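Local coordinates for transcriptional regulatory protein PdtaR (Mycobacterium tuberculosis, PDB 1SD5), which probably acts as a two-component response regulator that controls transcription antitermination through an RNA-binding ANTAR domain, in adaptation to poor nutrient conditions, at residues E79-R84 against R104-M109. Sequence-based numbering, arbitrary orientation.
Sequences EIASKR and RDAGAM
Ala81 meets Ala106, Gly107 and Met109 near the C-terminal end of helix 73-82, where this receiver domain of the CheY type brings one helix end against the loop that links helix 97-103 to strand 110-114. Its methyl is the apolar centre of the contact: Ala81 CB lies 4.2 Å from Ala106 CB, 4.0 Å from Gly107 CA and 3.9 Å from Met109 CE. The bend at chi3 of Met109 (77°) curls the terminal methyl toward the helix, and Ile88 of strand 88-93 packs on both Ala81 and Met109. The approach is close at Gly107, which, with no side chain and a phi of 153°, lets its CA come near both Ala81 CB and Arg84 NH2. Next along, Ser82 turns its hydroxyl back to Glu79 O, while its CA rests against Ala106 O. Arg84, where the chain leaves helical angles with a positive phi, supplies the polar half of the contact. With the side chain bent at chi2 (88°), Arg84 NH2 donates to Ala106 O across the gap at 2.9 Å, near the guanidinium plane, and, within segment 79-84, to Ala81 O at 3.1 Å. NH2 stands above the carbonyl plane of Ala81, and Arg84 N reaches the same oxygen from the other face. Two waters extend the bridge, one joining Ala81 O to Ala108 N, the other Arg84 NH1 to Asp105 O. Arg84 NE forms a salt bridge with Glu139 of helix 118-141, whose Ile135 touches both Arg84 and Ala108. The chemistry thus illustrates how a single guanidinium can tie a carbonyl near a helix's C-terminal end to a neighbouring loop: two NH2 bonds and the acidic partner restrain its rotation, and Glu139 would be expected to balance its charge.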
loop_
_atom_site.group_PDB
_atom_site.type_symbol
_atom_site.label_atom_id
_atom_site.label_comp_id
_atom_site.label_asym_id
_atom_site.label_seq_id
_atom_site.Cartn_x
_atom_site.Cartn_y
_atom_site.Cartn_z
ATOM N N GLU A 79 -9.359 3.243 7.678
ATOM C CA GLU A 79 -9.654 2.346 8.787
ATOM C C GLU A 79 -8.878 1.044 8.641
ATOM O O GLU A 79 -8.218 0.609 9.576
ATOM C CB GLU A 79 -11.154 2.072 8.866
ATOM C CG GLU A 79 -11.507 0.862 9.716
ATOM C CD GLU A 79 -11.527 1.153 11.200
ATOM O OE1 GLU A 79 -11.114 2.266 11.609
ATOM O OE2 GLU A 79 -11.959 0.258 11.959
ATOM N N ILE A 80 -8.946 0.423 7.468
ATOM C CA ILE A 80 -8.225 -0.823 7.238
ATOM C C ILE A 80 -6.710 -0.617 7.340
ATOM O O ILE A 80 -6.003 -1.432 7.927
ATOM C CB ILE A 80 -8.616 -1.426 5.879
ATOM C CG1 ILE A 80 -10.089 -1.842 5.902
ATOM C CG2 ILE A 80 -7.730 -2.626 5.539
ATOM C CD1 ILE A 80 -10.643 -2.146 4.555
ATOM N N ALA A 81 -6.223 0.500 6.805
ATOM C CA ALA A 81 -4.804 0.835 6.900
ATOM C C ALA A 81 -4.356 0.921 8.354
ATOM O O ALA A 81 -3.279 0.431 8.710
ATOM C CB ALA A 81 -4.519 2.141 6.191
ATOM N N SER A 82 -5.185 1.539 9.189
ATOM C CA SER A 82 -4.868 1.738 10.600
ATOM C C SER A 82 -4.666 0.423 11.353
ATOM O O SER A 82 -3.978 0.385 12.372
ATOM C CB SER A 82 -5.949 2.593 11.282
ATOM O OG SER A 82 -7.091 1.827 11.647
ATOM N N LYS A 83 -5.255 -0.655 10.844
ATOM C CA LYS A 83 -5.225 -1.949 11.525
ATOM C C LYS A 83 -4.006 -2.775 11.099
ATOM O O LYS A 83 -3.750 -3.856 11.659
ATOM C CB LYS A 83 -6.498 -2.741 11.211
ATOM C CG LYS A 83 -7.799 -2.040 11.589
ATOM C CD LYS A 83 -7.781 -1.557 13.018
ATOM C CE LYS A 83 -9.191 -1.354 13.554
ATOM N NZ LYS A 83 -9.179 -0.889 14.963
ATOM N N ARG A 84 -3.268 -2.270 10.113
ATOM C CA ARG A 84 -2.082 -2.942 9.581
ATOM C C ARG A 84 -2.302 -4.401 9.234
ATOM O O ARG A 84 -1.493 -5.253 9.612
ATOM C CB ARG A 84 -0.935 -2.877 10.586
ATOM C CG ARG A 84 -0.205 -1.574 10.578
ATOM C CD ARG A 84 -0.825 -0.569 11.500
ATOM N NE ARG A 84 0.048 0.574 11.717
ATOM C CZ ARG A 84 -0.098 1.747 11.126
ATOM N NH1 ARG A 84 0.741 2.727 11.406
ATOM N NH2 ARG A 84 -1.074 1.943 10.253
ATOM N N ARG A 104 -2.709 8.783 3.545
ATOM C CA ARG A 104 -1.638 7.836 3.828
ATOM C C ARG A 104 -1.021 8.029 5.216
ATOM O O ARG A 104 -0.214 7.211 5.657
ATOM C CB ARG A 104 -0.560 7.914 2.755
ATOM C CG ARG A 104 -0.916 7.163 1.483
ATOM C CD ARG A 104 0.038 7.446 0.334
ATOM N NE ARG A 104 1.382 7.036 0.714
ATOM C CZ ARG A 104 2.496 7.462 0.152
ATOM N NH1 ARG A 104 2.461 8.325 -0.857
ATOM N NH2 ARG A 104 3.656 7.010 0.599
ATOM N N ASP A 105 -1.409 9.091 5.912
ATOM C CA ASP A 105 -1.055 9.222 7.320
ATOM C C ASP A 105 -1.572 8.018 8.111
ATOM O O ASP A 105 -0.974 7.626 9.115
ATOM C CB ASP A 105 -1.582 10.539 7.899
ATOM C CG ASP A 105 -3.031 10.453 8.329
ATOM O OD1 ASP A 105 -3.900 10.246 7.450
ATOM O OD2 ASP A 105 -3.393 10.587 9.519
ATOM N N ALA A 106 -2.660 7.412 7.633
ATOM C CA ALA A 106 -3.285 6.284 8.328
ATOM C C ALA A 106 -2.461 5.013 8.208
ATOM O O ALA A 106 -2.540 4.126 9.066
ATOM C CB ALA A 106 -4.685 6.039 7.778
ATOM N N GLY A 107 -1.696 4.911 7.125
ATOM C CA GLY A 107 -0.914 3.721 6.865
ATOM C C GLY A 107 -0.634 3.473 5.394
ATOM O O GLY A 107 -0.627 4.391 4.562
ATOM N N ALA A 108 -0.375 2.215 5.075
ATOM C CA ALA A 108 0.115 1.856 3.753
ATOM C C ALA A 108 -1.049 1.758 2.774
ATOM O O ALA A 108 -1.912 0.920 2.937
ATOM C CB ALA A 108 0.843 0.529 3.817
ATOM N N MET A 109 -1.047 2.609 1.749
ATOM C CA MET A 109 -1.944 2.424 0.607
ATOM C C MET A 109 -1.328 3.050 -0.642
ATOM O O MET A 109 -0.393 3.851 -0.544
ATOM C CB MET A 109 -3.305 3.065 0.910
ATOM C CG MET A 109 -3.270 4.552 1.142
ATOM S SD MET A 109 -4.899 5.205 1.634
ATOM C CE MET A 109 -5.021 4.732 3.358
HETATM O O HOH W 1 -1.167 -0.037 6.940
HETATM O O HOH W 2 0.618 4.955 9.722
#